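Local coordinates for protein probable thiosulfate sulfurtransferase (Thermus thermophilus, PDB 2EG4) that probably transfers sulfur from thiosulfate to an acceptor such as cyanide, as a two-domain rhodanese-like sulfurtransferase, and binds a zinc ion, at residues 77-82 against 89-94; 167-172 against 177-182; 185-190 against 202-207. All coordinates share one frame; numbering follows the deposited sequence.

Contact 1 of 3, residues 77-82 against 89-94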
loop_
_atom_site.group_PDB
_atom_site.type_symbol
_atom_site.label_atom_id
_atom_site.label_comp_id
_atom_site.label_asym_id
_atom_site.label_seq_id
_atom_site.Cartn_x
_atom_site.Cartn_y
_atom_site.Cartn_z
ATOM N N ARG A 77 -0.807 -2.696 -1.303
ATOM C CA ARG A 77 -0.922 -2.378 0.126
ATOM C C ARG A 77 0.064 -3.249 0.898
ATOM O O ARG A 77 0.693 -2.789 1.835
ATOM C CB ARG A 77 -2.334 -2.604 0.657
ATOM C CG ARG A 77 -2.553 -1.862 1.999
ATOM C CD ARG A 77 -3.897 -2.249 2.639
ATOM N NE ARG A 77 -4.267 -1.374 3.762
ATOM C CZ ARG A 77 -4.480 -1.785 5.010
ATOM N NH1 ARG A 77 -4.354 -3.078 5.335
ATOM N NH2 ARG A 77 -4.870 -0.911 5.931
ATOM N N THR A 78 0.237 -4.493 0.456
ATOM C CA THR A 78 1.182 -5.365 1.128
ATOM C C THR A 78 2.603 -4.829 0.910
ATOM O O THR A 78 3.377 -4.755 1.860
ATOM C CB THR A 78 1.033 -6.829 0.634
ATOM O OG1 THR A 78 -0.330 -7.259 0.845
ATOM C CG2 THR A 78 1.948 -7.762 1.448
ATOM N N ALA A 79 2.947 -4.444 -0.326
ATOM C CA ALA A 79 4.277 -3.898 -0.588
ATOM C C ALA A 79 4.494 -2.616 0.203
ATOM O O ALA A 79 5.607 -2.333 0.657
ATOM C CB ALA A 79 4.464 -3.627 -2.090
ATOM N N PHE A 80 3.424 -1.850 0.352
ATOM C CA PHE A 80 3.499 -0.606 1.099
ATOM C C PHE A 80 3.895 -0.884 2.549
ATOM O O PHE A 80 4.764 -0.207 3.095
ATOM C CB PHE A 80 2.177 0.144 1.068
ATOM C CG PHE A 80 2.247 1.472 1.775
ATOM C CD1 PHE A 80 2.975 2.529 1.222
ATOM C CD2 PHE A 80 1.677 1.630 3.035
ATOM C CE1 PHE A 80 3.139 3.722 1.922
ATOM C CE2 PHE A 80 1.838 2.829 3.745
ATOM C CZ PHE A 80 2.569 3.867 3.187
ATOM N N PHE A 81 3.279 -1.874 3.169
ATOM C CA PHE A 81 3.652 -2.198 4.548
ATOM C C PHE A 81 5.108 -2.662 4.640
ATOM O O PHE A 81 5.839 -2.262 5.546
ATOM C CB PHE A 81 2.757 -3.315 5.105
ATOM C CG PHE A 81 1.448 -2.836 5.648
ATOM C CD1 PHE A 81 1.403 -2.110 6.839
ATOM C CD2 PHE A 81 0.265 -3.140 5.009
ATOM C CE1 PHE A 81 0.176 -1.703 7.380
ATOM C CE2 PHE A 81 -0.980 -2.747 5.536
ATOM C CZ PHE A 81 -1.019 -2.021 6.734
ATOM N N LEU A 82 5.538 -3.544 3.726
ATOM C CA LEU A 82 6.912 -4.028 3.819
ATOM C C LEU A 82 7.923 -2.895 3.620
ATOM O O LEU A 82 8.926 -2.831 4.338
ATOM C CB LEU A 82 7.133 -5.178 2.815
ATOM C CG LEU A 82 6.892 -6.594 3.382
ATOM C CD1 LEU A 82 5.600 -6.646 4.155
ATOM C CD2 LEU A 82 6.889 -7.644 2.254
ATOM N N VAL A 89 11.840 -2.935 -1.464
ATOM C CA VAL A 89 10.837 -3.744 -2.153
ATOM C C VAL A 89 10.687 -3.448 -3.623
ATOM O O VAL A 89 10.965 -2.331 -4.089
ATOM C CB VAL A 89 9.428 -3.574 -1.488
ATOM C CG1 VAL A 89 9.498 -4.001 -0.041
ATOM C CG2 VAL A 89 8.965 -2.122 -1.575
ATOM N N GLN A 90 10.244 -4.459 -4.363
ATOM C CA GLN A 90 10.007 -4.314 -5.788
ATOM C C GLN A 90 8.724 -5.068 -6.112
ATOM O O GLN A 90 8.477 -6.121 -5.537
ATOM C CB GLN A 90 11.172 -4.912 -6.579
ATOM C CG GLN A 90 11.060 -4.761 -8.074
ATOM C CD GLN A 90 12.332 -5.214 -8.770
ATOM O OE1 GLN A 90 13.437 -4.942 -8.292
ATOM N NE2 GLN A 90 12.186 -5.899 -9.899
ATOM N N LEU A 91 7.924 -4.514 -7.018
ATOM C CA LEU A 91 6.670 -5.128 -7.450
ATOM C C LEU A 91 6.932 -5.896 -8.754
ATOM O O LEU A 91 7.686 -5.431 -9.612
ATOM C CB LEU A 91 5.615 -4.053 -7.723
ATOM C CG LEU A 91 5.188 -3.126 -6.581
ATOM C CD1 LEU A 91 4.286 -2.031 -7.139
ATOM C CD2 LEU A 91 4.469 -3.923 -5.516
ATOM N N TRP A 92 6.267 -7.036 -8.916
ATOM C CA TRP A 92 6.418 -7.859 -10.116
ATOM C C TRP A 92 4.992 -8.287 -10.466
ATOM O O TRP A 92 4.417 -9.139 -9.797
ATOM C CB TRP A 92 7.295 -9.052 -9.764
ATOM C CG TRP A 92 7.712 -9.887 -10.930
ATOM C CD1 TRP A 92 7.567 -9.585 -12.246
ATOM C CD2 TRP A 92 8.396 -11.141 -10.869
ATOM N NE1 TRP A 92 8.129 -10.581 -13.022
ATOM C CE2 TRP A 92 8.644 -11.546 -12.202
ATOM C CE3 TRP A 92 8.827 -11.960 -9.820
ATOM C CZ2 TRP A 92 9.305 -12.740 -12.514
ATOM C CZ3 TRP A 92 9.493 -13.155 -10.126
ATOM C CH2 TRP A 92 9.721 -13.530 -11.466
ATOM N N THR A 93 4.435 -7.696 -11.518
ATOM C CA THR A 93 3.043 -7.934 -11.895
ATOM C C THR A 93 2.788 -8.856 -13.076
ATOM O O THR A 93 1.658 -9.221 -13.346
ATOM C CB THR A 93 2.323 -6.601 -12.196
ATOM O OG1 THR A 93 2.986 -5.943 -13.288
ATOM C CG2 THR A 93 2.335 -5.680 -10.967
ATOM N N GLU A 94 3.843 -9.219 -13.784
ATOM C CA GLU A 94 3.680 -10.083 -14.949
ATOM C C GLU A 94 5.027 -10.683 -15.288
ATOM O O GLU A 94 6.045 -10.004 -15.174
ATOM C CB GLU A 94 3.148 -9.255 -16.129
ATOM C CG GLU A 94 4.114 -8.994 -17.268
ATOM C CD GLU A 94 4.338 -10.221 -18.136
ATOM O OE1 GLU A 94 3.352 -10.936 -18.426
ATOM O OE2 GLU A 94 5.494 -10.468 -18.542
#
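Val-89, the first residue of the edge strand 89-92, meets helix 73-84 with both of its methyl groups. CG1 lies 3.9 Å from CB of Leu-82, while CG2 approaches the carbonyl oxygen of Ala-79, with Val-89 CG2 to Ala-79 O at 4.0 Å, a van der Waals neighbour only. The chi1 of -60° spreads the two branches this way: CG1 stands anti to the valine's carbonyl carbon, and CG2 sits between that carbon and the backbone N. At Gln-90 the side chain turns from the helix, and its NE2 bonds to Asn-2 O; the backbone here pairs with Val-64 and Leu-66 of strand 64-67. Leu-91 comes back to the helix by its tip. Its CB leaves the strand neither straight at the helix nor away from it, but the side chain carries CD2 to 3.4 Å from Ala-79 CB, closer than carbons usually pack. Phe-202 of helix 195-206 touches both members of this tight pair. After Trp-92 the chain leaves the strand. The helix and strand axes run nearly antiparallel, at 167°, and approach to 8.8 Å, as expected for the helix and second strand of the beta-alpha-beta unit 64-67, 73-84, 89-92. Between these segments the contact is van der Waals packing, mostly of aliphatic groups, with no hydrogen bond crossing and with the Ala-79 methyl and Leu-91 CD2 as the tightest pair, while the polar backbone of the strand is served by its neighbour in the sheet.

Contact 2 of 3, residues 167-172 against 177-182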
loop_
_atom_site.group_PDB
_atom_site.type_symbol
_atom_site.label_atom_id
_atom_site.label_comp_id
_atom_site.label_asym_id
_atom_site.label_seq_id
_atom_site.Cartn_x
_atom_site.Cartn_y
_atom_site.Cartn_z
ATOM N N GLU A 167 -8.228 4.283 -11.504
ATOM C CA GLU A 167 -8.121 3.950 -12.926
ATOM C C GLU A 167 -7.103 4.804 -13.677
ATOM O O GLU A 167 -6.315 4.288 -14.475
ATOM C CB GLU A 167 -9.496 4.083 -13.582
ATOM C CG GLU A 167 -10.524 3.040 -13.140
ATOM C CD GLU A 167 -10.742 2.979 -11.631
ATOM O OE1 GLU A 167 -11.017 4.030 -11.008
ATOM O OE2 GLU A 167 -10.648 1.861 -11.068
ATOM N N LEU A 168 -7.115 6.105 -13.419
ATOM C CA LEU A 168 -6.193 7.028 -14.077
ATOM C C LEU A 168 -4.726 6.624 -13.921
ATOM O O LEU A 168 -3.919 6.816 -14.829
ATOM C CB LEU A 168 -6.362 8.440 -13.501
ATOM C CG LEU A 168 -7.714 9.129 -13.629
ATOM C CD1 LEU A 168 -7.713 10.430 -12.815
ATOM C CD2 LEU A 168 -7.990 9.410 -15.108
ATOM N N PHE A 169 -4.382 6.072 -12.763
ATOM C CA PHE A 169 -3.007 5.686 -12.490
ATOM C C PHE A 169 -2.537 4.478 -13.286
ATOM O O PHE A 169 -1.343 4.188 -13.328
ATOM C CB PHE A 169 -2.840 5.445 -10.985
ATOM C CG PHE A 169 -2.991 6.695 -10.171
ATOM C CD1 PHE A 169 -1.884 7.497 -9.904
ATOM C CD2 PHE A 169 -4.247 7.115 -9.741
ATOM C CE1 PHE A 169 -2.027 8.709 -9.225
ATOM C CE2 PHE A 169 -4.400 8.316 -9.062
ATOM C CZ PHE A 169 -3.285 9.115 -8.806
ATOM N N LEU A 170 -3.475 3.788 -13.927
ATOM C CA LEU A 170 -3.137 2.605 -14.714
ATOM C C LEU A 170 -2.654 2.970 -16.116
ATOM O O LEU A 170 -2.244 2.106 -16.890
ATOM C CB LEU A 170 -4.344 1.673 -14.784
ATOM C CG LEU A 170 -4.925 1.338 -13.408
ATOM C CD1 LEU A 170 -6.096 0.397 -13.581
ATOM C CD2 LEU A 170 -3.858 0.706 -12.503
ATOM N N SER A 171 -2.713 4.256 -16.436
ATOM C CA SER A 171 -2.251 4.754 -17.716
ATOM C C SER A 171 -1.205 5.814 -17.407
ATOM O O SER A 171 -1.448 7.012 -17.560
ATOM C CB SER A 171 -3.414 5.350 -18.507
ATOM O OG SER A 171 -4.333 4.332 -18.866
ATOM N N PRO A 172 -0.018 5.373 -16.961
ATOM C CA PRO A 172 1.132 6.205 -16.591
ATOM C C PRO A 172 1.651 7.197 -17.632
ATOM O O PRO A 172 2.098 8.290 -17.274
ATOM C CB PRO A 172 2.190 5.173 -16.198
ATOM C CG PRO A 172 1.833 3.993 -17.033
ATOM C CD PRO A 172 0.338 3.947 -16.881
ATOM N N GLU A 177 0.870 14.857 -16.518
ATOM C CA GLU A 177 0.357 15.955 -17.317
ATOM C C GLU A 177 -1.143 16.080 -17.100
ATOM O O GLU A 177 -1.646 17.166 -16.835
ATOM C CB GLU A 177 0.661 15.724 -18.800
ATOM C CG GLU A 177 2.151 15.642 -19.132
ATOM C CD GLU A 177 2.725 14.236 -18.999
ATOM O OE1 GLU A 177 2.781 13.699 -17.869
ATOM O OE2 GLU A 177 3.122 13.666 -20.042
ATOM N N ARG A 178 -1.864 14.970 -17.205
ATOM C CA ARG A 178 -3.305 15.013 -17.001
ATOM C C ARG A 178 -3.654 15.404 -15.567
ATOM O O ARG A 178 -4.719 15.969 -15.309
ATOM C CB ARG A 178 -3.939 13.660 -17.348
ATOM C CG ARG A 178 -3.947 13.347 -18.852
ATOM C CD ARG A 178 -4.795 12.118 -19.178
ATOM N NE ARG A 178 -4.235 10.893 -18.614
ATOM C CZ ARG A 178 -3.132 10.297 -19.056
ATOM N NH1 ARG A 178 -2.463 10.808 -20.079
ATOM N NH2 ARG A 178 -2.693 9.192 -18.469
ATOM N N LEU A 179 -2.760 15.110 -14.627
ATOM C CA LEU A 179 -3.020 15.444 -13.230
ATOM C C LEU A 179 -2.456 16.814 -12.868
ATOM O O LEU A 179 -2.769 17.365 -11.815
ATOM C CB LEU A 179 -2.423 14.380 -12.304
ATOM C CG LEU A 179 -3.073 12.993 -12.280
ATOM C CD1 LEU A 179 -2.258 12.073 -11.368
ATOM C CD2 LEU A 179 -4.504 13.092 -11.787
ATOM N N GLY A 180 -1.618 17.358 -13.742
ATOM C CA GLY A 180 -1.038 18.659 -13.468
ATOM C C GLY A 180 0.015 18.610 -12.375
ATOM O O GLY A 180 0.167 19.558 -11.606
ATOM N N LEU A 181 0.737 17.497 -12.300
ATOM C CA LEU A 181 1.789 17.342 -11.308
ATOM C C LEU A 181 3.121 17.331 -12.035
ATOM O O LEU A 181 3.169 17.384 -13.260
ATOM C CB LEU A 181 1.623 16.017 -10.549
ATOM C CG LEU A 181 0.258 15.743 -9.920
ATOM C CD1 LEU A 181 0.231 14.320 -9.378
ATOM C CD2 LEU A 181 -0.022 16.751 -8.817
ATOM N N GLN A 182 4.205 17.258 -11.276
ATOM C CA GLN A 182 5.529 17.207 -11.868
ATOM C C GLN A 182 6.493 16.564 -10.892
ATOM O O GLN A 182 6.267 16.574 -9.681
ATOM C CB GLN A 182 6.006 18.612 -12.244
ATOM C CG GLN A 182 6.017 19.595 -11.104
ATOM C CD GLN A 182 6.246 21.010 -11.592
ATOM O OE1 GLN A 182 7.273 21.308 -12.208
ATOM N NE2 GLN A 182 5.285 21.891 -11.327
HETATM O O HOH W 1 -4.751 8.773 -16.718
#
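Leu-179 lays its CD1 methyl obliquely on the CE1-CZ side of the Phe-169 ring, equally near two of its atoms: Leu-179 CD1 is 4.0 Å from both CE1 and CZ of Phe-169. The two side chains cross at about a right angle. The bond from CA to CB of Phe-169 starts away from the helix end, yet the ring reaches back to the leucine and also touches Ala-200 and Leu-204 of helix 195-206, which makes it the buried part of this otherwise superficial contact. The other branch of the leucine faces Leu-168, with Leu-179 CD2 4.3 Å from Leu-168 CD1. The polar part of the contact is made by Arg-178. Its chain bends at chi3 (-66°), bringing the edge of its guanidinium to the 167-172 loop, where water 1 sits in its plane. The water accepts from Arg-178 NH2 at 2.7 Å and donates to Leu-168 O at 2.8 Å, tying the two segments through one solvent molecule. Ser-171 O also lies at the guanidinium edge, close to its plane, with Ser-171 O to Arg-178 NH2 at 2.7 Å. The other terminal nitrogen, NH1, hydrogen-bonds directly to Glu-173 O, in the chain leading into the arginine's own helix. Just past Leu-179 the helix stops. Gly-180, with a positive phi of 73°, sends its N to Glu-177 O at 3.1 Å, and Leu-181 N bonds to Leu-176 O: a Schellman motif, which terminates the short helix 175-179 of the second rhodanese-like domain.

Contact 3 of 3, residues 185-190 against 202-207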
loop_
_atom_site.group_PDB
_atom_site.type_symbol
_atom_site.label_atom_id
_atom_site.label_comp_id
_atom_site.label_asym_id
_atom_site.label_seq_id
_atom_site.Cartn_x
_atom_site.Cartn_y
_atom_site.Cartn_z
ATOM N N GLN A 185 7.164 16.946 -6.772
ATOM C CA GLN A 185 5.997 17.499 -6.096
ATOM C C GLN A 185 5.453 16.607 -4.986
ATOM O O GLN A 185 5.336 15.394 -5.163
ATOM C CB GLN A 185 4.873 17.757 -7.105
ATOM C CG GLN A 185 3.651 18.423 -6.500
ATOM C CD GLN A 185 2.750 19.049 -7.547
ATOM O OE1 GLN A 185 3.041 18.996 -8.742
ATOM N NE2 GLN A 185 1.648 19.653 -7.101
ATOM N N GLU A 186 5.118 17.227 -3.857
ATOM C CA GLU A 186 4.560 16.519 -2.706
ATOM C C GLU A 186 3.081 16.265 -2.954
ATOM O O GLU A 186 2.300 17.199 -3.140
ATOM C CB GLU A 186 4.698 17.357 -1.435
ATOM C CG GLU A 186 6.113 17.512 -0.930
ATOM C CD GLU A 186 6.664 16.229 -0.331
ATOM O OE1 GLU A 186 5.874 15.463 0.273
ATOM O OE2 GLU A 186 7.883 15.998 -0.456
ATOM N N VAL A 187 2.691 15.001 -2.936
ATOM C CA VAL A 187 1.298 14.651 -3.173
ATOM C C VAL A 187 0.903 13.603 -2.152
ATOM O O VAL A 187 1.658 12.672 -1.907
ATOM C CB VAL A 187 1.117 14.042 -4.570
ATOM C CG1 VAL A 187 -0.371 13.802 -4.851
ATOM C CG2 VAL A 187 1.729 14.967 -5.616
ATOM N N GLY A 188 -0.258 13.784 -1.548
ATOM C CA GLY A 188 -0.741 12.814 -0.584
ATOM C C GLY A 188 -1.846 12.053 -1.290
ATOM O O GLY A 188 -2.515 12.591 -2.176
ATOM N N VAL A 189 -2.004 10.780 -0.950
ATOM C CA VAL A 189 -3.055 9.990 -1.558
ATOM C C VAL A 189 -3.785 9.214 -0.482
ATOM O O VAL A 189 -3.176 8.796 0.499
ATOM C CB VAL A 189 -2.501 8.979 -2.601
ATOM C CG1 VAL A 189 -2.064 9.718 -3.872
ATOM C CG2 VAL A 189 -1.332 8.221 -2.038
ATOM N N TYR A 190 -5.091 9.041 -0.649
ATOM C CA TYR A 190 -5.854 8.281 0.337
ATOM C C TYR A 190 -7.086 7.646 -0.290
ATOM O O TYR A 190 -7.449 7.940 -1.437
ATOM C CB TYR A 190 -6.282 9.196 1.502
ATOM C CG TYR A 190 -7.489 10.062 1.202
ATOM C CD1 TYR A 190 -8.775 9.596 1.449
ATOM C CD2 TYR A 190 -7.338 11.352 0.700
ATOM C CE1 TYR A 190 -9.894 10.386 1.219
ATOM C CE2 TYR A 190 -8.463 12.167 0.459
ATOM C CZ TYR A 190 -9.731 11.678 0.725
ATOM O OH TYR A 190 -10.860 12.439 0.526
ATOM N N PHE A 202 2.802 3.933 -5.393
ATOM C CA PHE A 202 3.876 3.355 -6.198
ATOM C C PHE A 202 3.968 3.878 -7.628
ATOM O O PHE A 202 5.076 4.053 -8.152
ATOM C CB PHE A 202 3.771 1.827 -6.200
ATOM C CG PHE A 202 4.200 1.216 -4.915
ATOM C CD1 PHE A 202 5.532 1.302 -4.511
ATOM C CD2 PHE A 202 3.274 0.602 -4.076
ATOM C CE1 PHE A 202 5.938 0.792 -3.290
ATOM C CE2 PHE A 202 3.667 0.088 -2.853
ATOM C CZ PHE A 202 5.003 0.181 -2.453
ATOM N N VAL A 203 2.825 4.133 -8.254
ATOM C CA VAL A 203 2.821 4.650 -9.614
ATOM C C VAL A 203 3.433 6.042 -9.621
ATOM O O VAL A 203 4.344 6.330 -10.409
ATOM C CB VAL A 203 1.389 4.760 -10.184
ATOM C CG1 VAL A 203 1.414 5.511 -11.538
ATOM C CG2 VAL A 203 0.801 3.369 -10.368
ATOM N N LEU A 204 2.939 6.905 -8.734
ATOM C CA LEU A 204 3.441 8.270 -8.673
ATOM C C LEU A 204 4.933 8.303 -8.368
ATOM O O LEU A 204 5.677 9.076 -8.977
ATOM C CB LEU A 204 2.670 9.083 -7.626
ATOM C CG LEU A 204 1.239 9.468 -8.004
ATOM C CD1 LEU A 204 0.554 10.174 -6.850
ATOM C CD2 LEU A 204 1.266 10.387 -9.228
ATOM N N ARG A 205 5.374 7.480 -7.421
ATOM C CA ARG A 205 6.785 7.441 -7.061
ATOM C C ARG A 205 7.640 7.046 -8.257
ATOM O O ARG A 205 8.738 7.589 -8.454
ATOM C CB ARG A 205 7.015 6.475 -5.886
ATOM C CG ARG A 205 6.540 7.055 -4.555
ATOM C CD ARG A 205 7.670 7.214 -3.560
ATOM N NE ARG A 205 7.318 8.139 -2.483
ATOM C CZ ARG A 205 8.141 8.494 -1.502
ATOM N NH1 ARG A 205 9.378 7.997 -1.455
ATOM N NH2 ARG A 205 7.732 9.342 -0.566
ATOM N N SER A 206 7.139 6.121 -9.069
ATOM C CA SER A 206 7.895 5.689 -10.239
ATOM C C SER A 206 7.984 6.814 -11.267
ATOM O O SER A 206 8.862 6.792 -12.132
ATOM C CB SER A 206 7.259 4.461 -10.886
ATOM O OG SER A 206 6.083 4.793 -11.605
ATOM N N LEU A 207 7.079 7.788 -11.185
ATOM C CA LEU A 207 7.104 8.909 -12.120
ATOM C C LEU A 207 7.854 10.090 -11.518
ATOM O O LEU A 207 7.888 11.172 -12.101
ATOM C CB LEU A 207 5.684 9.320 -12.513
ATOM C CG LEU A 207 4.919 8.262 -13.322
ATOM C CD1 LEU A 207 3.450 8.643 -13.434
ATOM C CD2 LEU A 207 5.563 8.110 -14.710
#
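The beta-alpha-beta unit of strand 186-190, helix 195-206 and strand 210-213 includes a contact in which Leu-204 reaches from the helix to Val-187 and Val-189. One methyl does the work. Leu-204 CD1 lies 4.0 Å from Val-189 CG1 and 4.2 Å from Val-187 CG1, so the leucine tip meets one branch of each valine. Val-189 and Leu-204 approach tip to tip. In Val-189 a chi1 of -73° places CG1 anti to the carbonyl carbon, and this branch makes the touch. The two valines are next-but-one along the strand and therefore present their side chains on the same face of the sheet, while Gly-188 between them pairs in the sheet with Leu-133 and Leu-135. All three touching residues are buried, and no hydrogen bond joins the segments. Ala-211 of the following strand, Leu-176 and Phe-169 also touch the leucine. Near the helix end Ser-206 OG donates back to Val-203 O at 2.6 Å, tilted 18° from the carbonyl plane. Arg-205, by contrast, turns its NE to Ala-211 O and so ties helix to next strand. A helix pressed by aliphatic side chains onto a parallel sheet, as the connection between two adjacent strands, is the beta-alpha-beta crossover of the rhodanese fold.

Overall arrangement
Contacts 2 and 3 belong to the second rhodanese-like domain and are neighbours that touch: their centres are about 10 Å apart, Phe-169 CE1 packs 3.6 Å from Leu-204 CG, and Leu-181 CD2 lies 4.1 Å from Val-187 CG2. Contact 1 is in the first domain and joins a crossover helix to the strand after it, whereas contact 3 joins one to the strand before it. Its centre is about 15 Å from the centre of contact 3, yet the two touch, because Phe-202 bridges the domains; its CZ is 3.9 Å from Ala-79 CB. Contact 1 and contact 2 stay about 9 Å apart at their nearest atoms. All three lie away from the zinc held by Cys-151, Cys-152, His-192 and His-219.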